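PDB 6SL9: enoyl-CoA hydratase/carnithine racemase from Thermus thermophilus JL-18, which probably isomerises the ring-epoxidised phenylacetyl-CoA to oxepin-CoA in phenylacetic acid catabolism, as a member of the crotonase family. Local coordinates for residues E9-V14 / L193-A198; E42-R47 / G93-L98; F128-V133 / L161-L166. All coordinates share one frame; numbering follows the deposited sequence. Where two conformers were deposited one is given.

Interaction 1: E9-V14 / L193-A198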
loop_
_atom_site.group_PDB
_atom_site.type_symbol
_atom_site.label_atom_id
_atom_site.label_comp_id
_atom_site.label_asym_id
_atom_site.label_seq_id
_atom_site.Cartn_x
_atom_site.Cartn_y
_atom_site.Cartn_z
ATOM N N GLU A 9 26.014 16.429 16.820
ATOM C CA GLU A 9 26.802 17.551 16.290
ATOM C C GLU A 9 25.863 18.360 15.390
ATOM O O GLU A 9 25.157 17.804 14.626
ATOM C CB GLU A 9 27.974 17.009 15.478
ATOM C CG GLU A 9 28.634 18.016 14.571
ATOM C CD GLU A 9 29.486 17.395 13.484
ATOM O OE1 GLU A 9 29.803 18.135 12.531
ATOM O OE2 GLU A 9 29.805 16.191 13.583
ATOM N N ARG A 10 25.960 19.666 15.439
ATOM C CA ARG A 10 25.201 20.547 14.575
ATOM C C ARG A 10 26.119 21.027 13.453
ATOM O O ARG A 10 27.251 21.483 13.691
ATOM C CB ARG A 10 24.577 21.740 15.297
ATOM C CG ARG A 10 23.641 22.537 14.397
ATOM C CD ARG A 10 22.707 23.500 15.106
ATOM N NE ARG A 10 23.394 24.520 15.899
ATOM C CZ ARG A 10 23.811 25.697 15.471
ATOM N NH1 ARG A 10 24.356 26.530 16.332
ATOM N NH2 ARG A 10 23.710 26.040 14.198
ATOM N N GLN A 11 25.647 20.883 12.226
ATOM C CA GLN A 11 26.328 21.408 11.021
ATOM C C GLN A 11 25.291 22.301 10.334
ATOM O O GLN A 11 24.237 21.782 9.886
ATOM C CB GLN A 11 26.758 20.257 10.127
ATOM C CG GLN A 11 27.702 19.280 10.794
ATOM C CD GLN A 11 28.646 18.752 9.755
ATOM O OE1 GLN A 11 28.910 19.406 8.758
ATOM N NE2 GLN A 11 29.105 17.535 9.948
ATOM N N ASP A 12 25.503 23.618 10.325
ATOM C CA ASP A 12 24.461 24.562 9.828
ATOM C C ASP A 12 23.155 24.322 10.575
ATOM O O ASP A 12 23.057 24.448 11.825
ATOM C CB ASP A 12 24.114 24.310 8.347
ATOM C CG ASP A 12 25.198 24.593 7.313
ATOM O OD1 ASP A 12 26.394 24.793 7.694
ATOM O OD2 ASP A 12 24.851 24.618 6.102
ATOM N N GLY A 13 22.143 24.051 9.782
ATOM C CA GLY A 13 20.768 23.811 10.256
ATOM C C GLY A 13 20.452 22.343 10.515
ATOM O O GLY A 13 19.281 22.016 10.698
ATOM N N VAL A 14 21.466 21.474 10.517
ATOM C CA VAL A 14 21.273 20.017 10.651
ATOM C C VAL A 14 21.816 19.545 12.001
ATOM O O VAL A 14 23.005 19.765 12.298
ATOM C CB VAL A 14 21.926 19.256 9.482
ATOM C CG1 VAL A 14 21.703 17.750 9.648
ATOM C CG2 VAL A 14 21.393 19.741 8.156
ATOM N N LEU A 193 21.880 16.455 1.418
ATOM C CA LEU A 193 20.404 16.403 1.327
ATOM C C LEU A 193 19.791 17.014 2.601
ATOM O O LEU A 193 18.853 17.798 2.526
ATOM C CB LEU A 193 19.978 14.942 1.161
ATOM C CG LEU A 193 18.468 14.676 1.200
ATOM C CD1 LEU A 193 17.785 15.434 0.105
ATOM C CD2 LEU A 193 18.155 13.202 1.098
ATOM N N ALA A 194 20.292 16.674 3.775
ATOM C CA ALA A 194 19.789 17.246 5.032
ATOM C C ALA A 194 19.928 18.762 5.029
ATOM O O ALA A 194 19.026 19.450 5.487
ATOM C CB ALA A 194 20.471 16.594 6.205
ATOM N N LYS A 195 21.027 19.297 4.495
ATOM C CA LYS A 195 21.214 20.760 4.441
ATOM C C LYS A 195 20.193 21.392 3.500
ATOM O O LYS A 195 19.743 22.497 3.753
ATOM C CB LYS A 195 22.654 21.102 4.083
ATOM C CG LYS A 195 23.623 20.960 5.244
ATOM C CD LYS A 195 25.050 21.287 4.817
ATOM C CE LYS A 195 26.025 21.238 5.967
ATOM N NZ LYS A 195 27.359 21.754 5.600
ATOM N N GLU A 196 19.866 20.725 2.409
ATOM C CA GLU A 196 18.846 21.234 1.467
ATOM C C GLU A 196 17.516 21.258 2.201
ATOM O O GLU A 196 16.805 22.254 2.141
ATOM C CB GLU A 196 18.740 20.346 0.230
ATOM C CG GLU A 196 19.897 20.367 -0.751
ATOM C CD GLU A 196 19.620 19.662 -2.076
ATOM O OE1 GLU A 196 18.440 19.268 -2.319
ATOM O OE2 GLU A 196 20.579 19.546 -2.884
ATOM N N LEU A 197 17.189 20.181 2.918
ATOM C CA LEU A 197 15.926 20.150 3.684
ATOM C C LEU A 197 15.918 21.221 4.758
ATOM O O LEU A 197 14.897 21.767 5.046
ATOM C CB LEU A 197 15.684 18.759 4.272
ATOM C CG LEU A 197 15.420 17.671 3.226
ATOM C CD1 LEU A 197 15.624 16.305 3.818
ATOM C CD2 LEU A 197 13.996 17.791 2.675
ATOM N N ALA A 198 17.061 21.516 5.356
ATOM C CA ALA A 198 17.164 22.529 6.407
ATOM C C ALA A 198 16.961 23.949 5.843
ATOM O O ALA A 198 16.828 24.871 6.639
ATOM C CB ALA A 198 18.519 22.434 7.048
#

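Interaction 2: E42-R47 / G93-L98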
loop_
_atom_site.group_PDB
_atom_site.type_symbol
_atom_site.label_atom_id
_atom_site.label_comp_id
_atom_site.label_asym_id
_atom_site.label_seq_id
_atom_site.Cartn_x
_atom_site.Cartn_y
_atom_site.Cartn_z
ATOM N N GLU A 42 15.676 17.492 21.868
ATOM C CA GLU A 42 16.537 18.703 21.839
ATOM C C GLU A 42 16.561 19.276 20.420
ATOM O O GLU A 42 16.467 20.485 20.277
ATOM C CB GLU A 42 17.989 18.350 22.247
ATOM C CG GLU A 42 18.971 19.502 22.285
ATOM C CD GLU A 42 20.267 19.099 23.008
ATOM O OE1 GLU A 42 21.229 18.811 22.315
ATOM O OE2 GLU A 42 20.247 18.973 24.260
ATOM N N GLY A 43 16.688 18.412 19.412
ATOM C CA GLY A 43 16.706 18.893 18.042
ATOM C C GLY A 43 15.397 19.552 17.654
ATOM O O GLY A 43 15.413 20.577 16.961
ATOM N N GLU A 44 14.276 18.975 18.045
ATOM C CA GLU A 44 12.970 19.567 17.738
ATOM C C GLU A 44 12.805 20.921 18.435
ATOM O O GLU A 44 12.165 21.829 17.858
ATOM C CB GLU A 44 11.845 18.611 18.087
ATOM C CG GLU A 44 10.577 18.901 17.309
ATOM C CD GLU A 44 9.383 18.123 17.791
ATOM O OE1 GLU A 44 9.038 18.235 18.967
ATOM O OE2 GLU A 44 8.803 17.385 16.968
ATOM N N GLU A 45 13.284 21.060 19.659
ATOM C CA GLU A 45 13.145 22.324 20.431
ATOM C C GLU A 45 14.150 23.402 19.938
ATOM O O GLU A 45 13.927 24.541 20.205
ATOM C CB GLU A 45 13.383 22.068 21.920
ATOM C CG GLU A 45 12.268 21.254 22.557
ATOM C CD GLU A 45 12.344 21.035 24.070
ATOM O OE1 GLU A 45 13.366 21.379 24.692
ATOM O OE2 GLU A 45 11.376 20.456 24.610
ATOM N N ASP A 46 15.238 23.021 19.276
ATOM C CA ASP A 46 16.350 23.933 18.952
ATOM C C ASP A 46 15.953 24.749 17.714
ATOM O O ASP A 46 15.927 24.200 16.591
ATOM C CB ASP A 46 17.643 23.130 18.750
ATOM C CG ASP A 46 18.900 23.960 18.614
ATOM O OD1 ASP A 46 18.741 25.174 18.287
ATOM O OD2 ASP A 46 20.018 23.396 18.837
ATOM N N ARG A 47 15.783 26.055 17.869
ATOM C CA ARG A 47 15.367 26.918 16.741
ATOM C C ARG A 47 16.482 27.026 15.681
ATOM O O ARG A 47 16.192 27.447 14.565
ATOM C CB ARG A 47 14.891 28.305 17.210
ATOM C CG ARG A 47 13.633 28.249 18.064
ATOM C CD ARG A 47 12.967 29.594 18.285
ATOM N NE ARG A 47 11.671 29.378 18.938
ATOM C CZ ARG A 47 11.502 28.949 20.201
ATOM N NH1 ARG A 47 12.542 28.710 20.989
ATOM N NH2 ARG A 47 10.280 28.774 20.685
ATOM N N GLY A 93 6.377 11.494 14.785
ATOM C CA GLY A 93 5.734 12.818 14.824
ATOM C C GLY A 93 6.686 13.976 14.726
ATOM O O GLY A 93 6.240 15.094 14.836
ATOM N N LEU A 94 7.974 13.719 14.577
ATOM C CA LEU A 94 9.007 14.783 14.491
ATOM C C LEU A 94 8.514 15.922 13.599
ATOM O O LEU A 94 8.161 15.655 12.438
ATOM C CB LEU A 94 10.261 14.172 13.865
ATOM C CG LEU A 94 11.509 14.149 14.730
ATOM C CD1 LEU A 94 12.715 13.769 13.886
ATOM C CD2 LEU A 94 11.747 15.483 15.421
ATOM N N GLU A 95 8.625 17.150 14.075
ATOM C CA GLU A 95 8.128 18.298 13.308
ATOM C C GLU A 95 9.237 18.942 12.479
ATOM O O GLU A 95 9.134 20.083 12.051
ATOM C CB GLU A 95 7.420 19.322 14.198
ATOM C CG GLU A 95 6.174 18.744 14.806
ATOM C CD GLU A 95 4.990 19.661 14.867
ATOM O OE1 GLU A 95 5.216 20.887 14.920
ATOM O OE2 GLU A 95 3.854 19.175 15.040
ATOM N N LYS A 96 10.278 18.178 12.156
ATOM C CA LYS A 96 11.394 18.532 11.261
ATOM C C LYS A 96 11.689 17.291 10.427
ATOM O O LYS A 96 11.491 16.161 10.900
ATOM C CB LYS A 96 12.596 19.009 12.061
ATOM C CG LYS A 96 12.270 20.234 12.898
ATOM C CD LYS A 96 13.366 20.743 13.813
ATOM C CE LYS A 96 12.875 21.915 14.631
ATOM N NZ LYS A 96 13.926 22.533 15.465
ATOM N N PRO A 97 12.190 17.467 9.206
ATOM C CA PRO A 97 12.501 16.315 8.368
ATOM C C PRO A 97 13.730 15.562 8.904
ATOM O O PRO A 97 14.660 16.151 9.397
ATOM C CB PRO A 97 12.812 16.936 7.017
ATOM C CG PRO A 97 13.259 18.336 7.324
ATOM C CD PRO A 97 12.379 18.735 8.493
ATOM N N LEU A 98 13.693 14.250 8.722
ATOM C CA LEU A 98 14.748 13.313 9.163
ATOM C C LEU A 98 15.301 12.575 7.962
ATOM O O LEU A 98 14.579 11.890 7.239
ATOM C CB LEU A 98 14.163 12.332 10.185
ATOM C CG LEU A 98 15.087 11.206 10.654
ATOM C CD1 LEU A 98 16.262 11.772 11.412
ATOM C CD2 LEU A 98 14.347 10.184 11.501
HETATM O O HOH W 1 6.439 16.183 17.675
#

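Interaction 3: F128-V133 / L161-L166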
loop_
_atom_site.group_PDB
_atom_site.type_symbol
_atom_site.label_atom_id
_atom_site.label_comp_id
_atom_site.label_asym_id
_atom_site.label_seq_id
_atom_site.Cartn_x
_atom_site.Cartn_y
_atom_site.Cartn_z
ATOM N N PHE A 128 19.865 -4.934 5.077
ATOM C CA PHE A 128 18.650 -4.878 5.898
ATOM C C PHE A 128 18.151 -6.292 6.144
ATOM O O PHE A 128 17.970 -7.057 5.171
ATOM C CB PHE A 128 17.535 -4.102 5.172
ATOM C CG PHE A 128 17.872 -2.658 4.916
ATOM C CD1 PHE A 128 18.687 -2.292 3.857
ATOM C CD2 PHE A 128 17.410 -1.680 5.777
ATOM C CE1 PHE A 128 19.048 -0.967 3.683
ATOM C CE2 PHE A 128 17.733 -0.346 5.561
ATOM C CZ PHE A 128 18.546 -0.010 4.511
ATOM N N THR A 129 17.889 -6.631 7.393
ATOM C CA THR A 129 17.361 -7.979 7.720
ATOM C C THR A 129 16.290 -7.784 8.810
ATOM O O THR A 129 16.591 -7.196 9.834
ATOM C CB THR A 129 18.504 -8.902 8.154
ATOM O OG1 THR A 129 19.634 -8.904 7.270
ATOM C CG2 THR A 129 17.894 -10.282 8.225
ATOM N N THR A 130 15.098 -8.296 8.595
ATOM C CA THR A 130 14.067 -8.076 9.621
ATOM C C THR A 130 14.473 -8.745 10.926
ATOM O O THR A 130 14.237 -8.167 11.989
ATOM C CB THR A 130 12.679 -8.506 9.122
ATOM O OG1 THR A 130 12.728 -9.928 8.855
ATOM C CG2 THR A 130 12.202 -7.713 7.921
ATOM N N ALA A 131 15.030 -9.948 10.879
ATOM C CA ALA A 131 15.724 -10.646 11.983
ATOM C C ALA A 131 14.850 -11.195 13.105
ATOM O O ALA A 131 15.208 -12.246 13.656
ATOM C CB ALA A 131 16.810 -9.756 12.585
ATOM N N PHE A 132 13.779 -10.507 13.482
ATOM C CA PHE A 132 12.979 -10.900 14.664
ATOM C C PHE A 132 12.604 -12.383 14.598
ATOM O O PHE A 132 12.690 -13.084 15.646
ATOM C CB PHE A 132 11.694 -10.062 14.751
ATOM C CG PHE A 132 11.968 -8.622 15.109
ATOM C CD1 PHE A 132 12.133 -8.265 16.418
ATOM C CD2 PHE A 132 11.953 -7.617 14.142
ATOM C CE1 PHE A 132 12.319 -6.960 16.776
ATOM C CE2 PHE A 132 12.124 -6.284 14.511
ATOM C CZ PHE A 132 12.313 -5.988 15.818
ATOM N N VAL A 133 12.162 -12.867 13.457
ATOM C CA VAL A 133 11.653 -14.252 13.357
ATOM C C VAL A 133 12.754 -15.268 13.668
ATOM O O VAL A 133 12.433 -16.384 14.100
ATOM C CB VAL A 133 10.995 -14.516 11.994
ATOM C CG1 VAL A 133 12.009 -14.663 10.882
ATOM C CG2 VAL A 133 10.103 -15.694 12.004
ATOM N N LEU A 161 8.630 -13.158 7.285
ATOM C CA LEU A 161 8.501 -14.588 7.603
ATOM C C LEU A 161 9.797 -15.330 7.303
ATOM O O LEU A 161 10.136 -16.246 8.091
ATOM C CB LEU A 161 7.302 -15.195 6.873
ATOM C CG LEU A 161 5.934 -14.601 7.251
ATOM C CD1 LEU A 161 4.868 -15.159 6.322
ATOM C CD2 LEU A 161 5.560 -14.817 8.707
ATOM N N LEU A 162 10.528 -14.944 6.266
ATOM C CA LEU A 162 11.748 -15.666 5.917
ATOM C C LEU A 162 13.020 -14.933 6.357
ATOM O O LEU A 162 14.072 -15.531 6.297
ATOM C CB LEU A 162 11.754 -15.908 4.408
ATOM C CG LEU A 162 10.589 -16.753 3.890
ATOM C CD1 LEU A 162 10.704 -16.960 2.393
ATOM C CD2 LEU A 162 10.506 -18.083 4.644
ATOM N N SER A 163 12.944 -13.647 6.701
ATOM C CA SER A 163 14.107 -12.846 7.151
ATOM C C SER A 163 15.327 -13.010 6.247
ATOM O O SER A 163 16.420 -13.232 6.750
ATOM C CB SER A 163 14.430 -13.130 8.605
ATOM O OG SER A 163 15.384 -12.236 9.131
ATOM N N PRO A 164 15.208 -12.817 4.928
ATOM C CA PRO A 164 16.384 -12.731 4.083
ATOM C C PRO A 164 17.203 -11.493 4.433
ATOM O O PRO A 164 16.686 -10.499 4.943
ATOM C CB PRO A 164 15.789 -12.604 2.677
ATOM C CG PRO A 164 14.492 -11.896 2.911
ATOM C CD PRO A 164 13.970 -12.527 4.173
ATOM N N ARG A 165 18.474 -11.549 4.106
ATOM C CA ARG A 165 19.357 -10.382 4.168
ATOM C C ARG A 165 19.250 -9.691 2.830
ATOM O O ARG A 165 19.518 -10.297 1.807
ATOM C CB ARG A 165 20.806 -10.823 4.361
ATOM C CG ARG A 165 21.787 -9.658 4.236
ATOM C CD ARG A 165 23.168 -10.228 4.047
ATOM N NE ARG A 165 24.168 -9.179 3.992
ATOM C CZ ARG A 165 24.524 -8.470 2.918
ATOM N NH1 ARG A 165 25.503 -7.578 3.016
ATOM N NH2 ARG A 165 23.880 -8.598 1.767
ATOM N N LEU A 166 18.898 -8.432 2.845
ATOM C CA LEU A 166 18.801 -7.620 1.632
ATOM C C LEU A 166 20.023 -6.720 1.492
ATOM O O LEU A 166 20.388 -6.001 2.414
ATOM C CB LEU A 166 17.567 -6.751 1.703
ATOM C CG LEU A 166 16.273 -7.463 2.000
ATOM C CD1 LEU A 166 15.147 -6.484 2.045
ATOM C CD2 LEU A 166 16.024 -8.470 0.954
HETATM O O HOH W 2 14.394 -9.393 5.957
#

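Interaction 1: E9-V14 / L193-A198
The carboxylate of D12 is a flat group met over one face by the outstretched side chain of K195, the two side chains crossing at about a right angle. K195 CE lies 3.7 Å from D12 CG on that face, and the lysine nitrogen lies over the same face, in a long salt bridge with K195 NZ 3.8 Å from D12 OD1. The second flat group, the guanidinium of R10, works within its own segment: its NH2 meets the backbone O of D12 in plane at its edge, at 2.9 Å with an N-H...O angle of 158°, while its NH1 forms a salt bridge with E48. D12 belongs to a type II' turn running from Q11 to V14, the tight two-residue connection of the β-hairpin made by strands 6-11 and 14-19. The hairpin opens the six-stranded sheet of the crotonase fold, and here its turn leans on the last turns of helix 186-197. G13, lacking a side chain, brings its backbone close to the helix end, with G13 O 3.8 Å from A198 CB. Deeper in, V14 supplies the apolar part. Its CG2 stands anti to the carbonyl carbon and reaches the helix backbone, 3.6 Å from A194 O, and both methyl groups straddle the methyl of A194, V14 CG1 and CG2 each lying 3.8 Å from A194 CB. V14 CG2 also meets the aliphatic root of K195, 3.9 Å from its CG, beneath the charged tip that is engaged with D12. L191 of the same helix packs against V14 as well.

Interaction 2: E42-R47 / G93-L98
K96 drives its extended side chain into the end of helix 30-45, where its ammonium group meets the last carbonyls of that helix. With CG anti to its carbonyl carbon (chi1 -60°) and every later torsion near 180°, the chain reaches full length, and K96 NZ bonds to G43 O at 2.9 Å, lying in the plane of that carbonyl. A second, weak bond runs from K96 NZ to E44 O at 3.1 Å, and V49 O also accepts from the ammonium. D46 O stands as near as 2.8 Å to K96 NZ, but at a poor angle for bonding. This buried cation would probably offset the partial negative charge at the helix C-terminus. In this crotonase fold the loop that carries K96 joins helix 77-93 to strand 98-102 of the central sheet, so the lysine ties that connection to the helix end. With an alanine in place of K96, the carbonyls of G43, E44 and V49 would probably lose their charged donor and a gap would open along the path of the missing chain. The outer side is looser and wetter. There E44, its CG anti to the backbone N (chi1 -157°), swings its carboxylate across to the loop, where E44 OE2 takes the amide of E95 through its anti lone pair, 2.9 Å from E95 N. E44 OE2 also accepts a bond from a water at 2.7 Å, and that water donates to G93 O, bridging the two segments. The carboxylate of E95 turns elsewhere, forming salt bridges with R203 and K210.

Interaction 3: F128-V133 / L161-L166
F128 and L166 face each other as an antiparallel hydrogen-bonded pair, joining strand 127-129 to strand 166-167 at the edge of the small three-stranded sheet of this crotonase fold. F128 N bonds to L166 O and L166 N to F128 O, each at 2.9 Å; L166 O also lies at the edge of the F128 ring. Beyond the pair the segments continue in nearly opposite directions, and S163 takes over: its OG, anti to the backbone N (chi1 -170°), accepts the amide of A131 at 2.9 Å, A131 N to S163 OG. The methyl T129 CG2 abuts S163 OG at 3.3 Å. On the other side V133 lays CG1 against the serine, 3.7 Å from S163 CB. S163 is placed by the end of helix 153-162, which it leaves with a positive phi. T130 OG1 is hydrogen-bonded to L159 O of that helix, which ties the loop to it, and Y205 of a third subunit packs on V133. Between the strand pair and the serine, one water accepts from T130 N at 2.9 Å and donates to P164 O at 2.7 Å.

How the interactions relate
Along the chain, interaction 1 brackets the other two: its segments come first and last, with interaction 2 closed before interaction 3 opens. Interactions 1 and 2 lie side by side, centres about 12 Å apart, and touch where L197 CB packs 3.9 Å from P97 CG; the hairpin turn and the ends of helices 30-45 and 186-197 share one side of the chain's centre. Interaction 3 sits across that centre on the three-stranded sheet, its centre about 32 Å from that of interaction 1 and about 31 Å from that of interaction 2. Subunit assembly brings distant regions together: L197 of interaction 1 packs on L162 of a neighbouring subunit, a residue of that subunit's copy of 161-166.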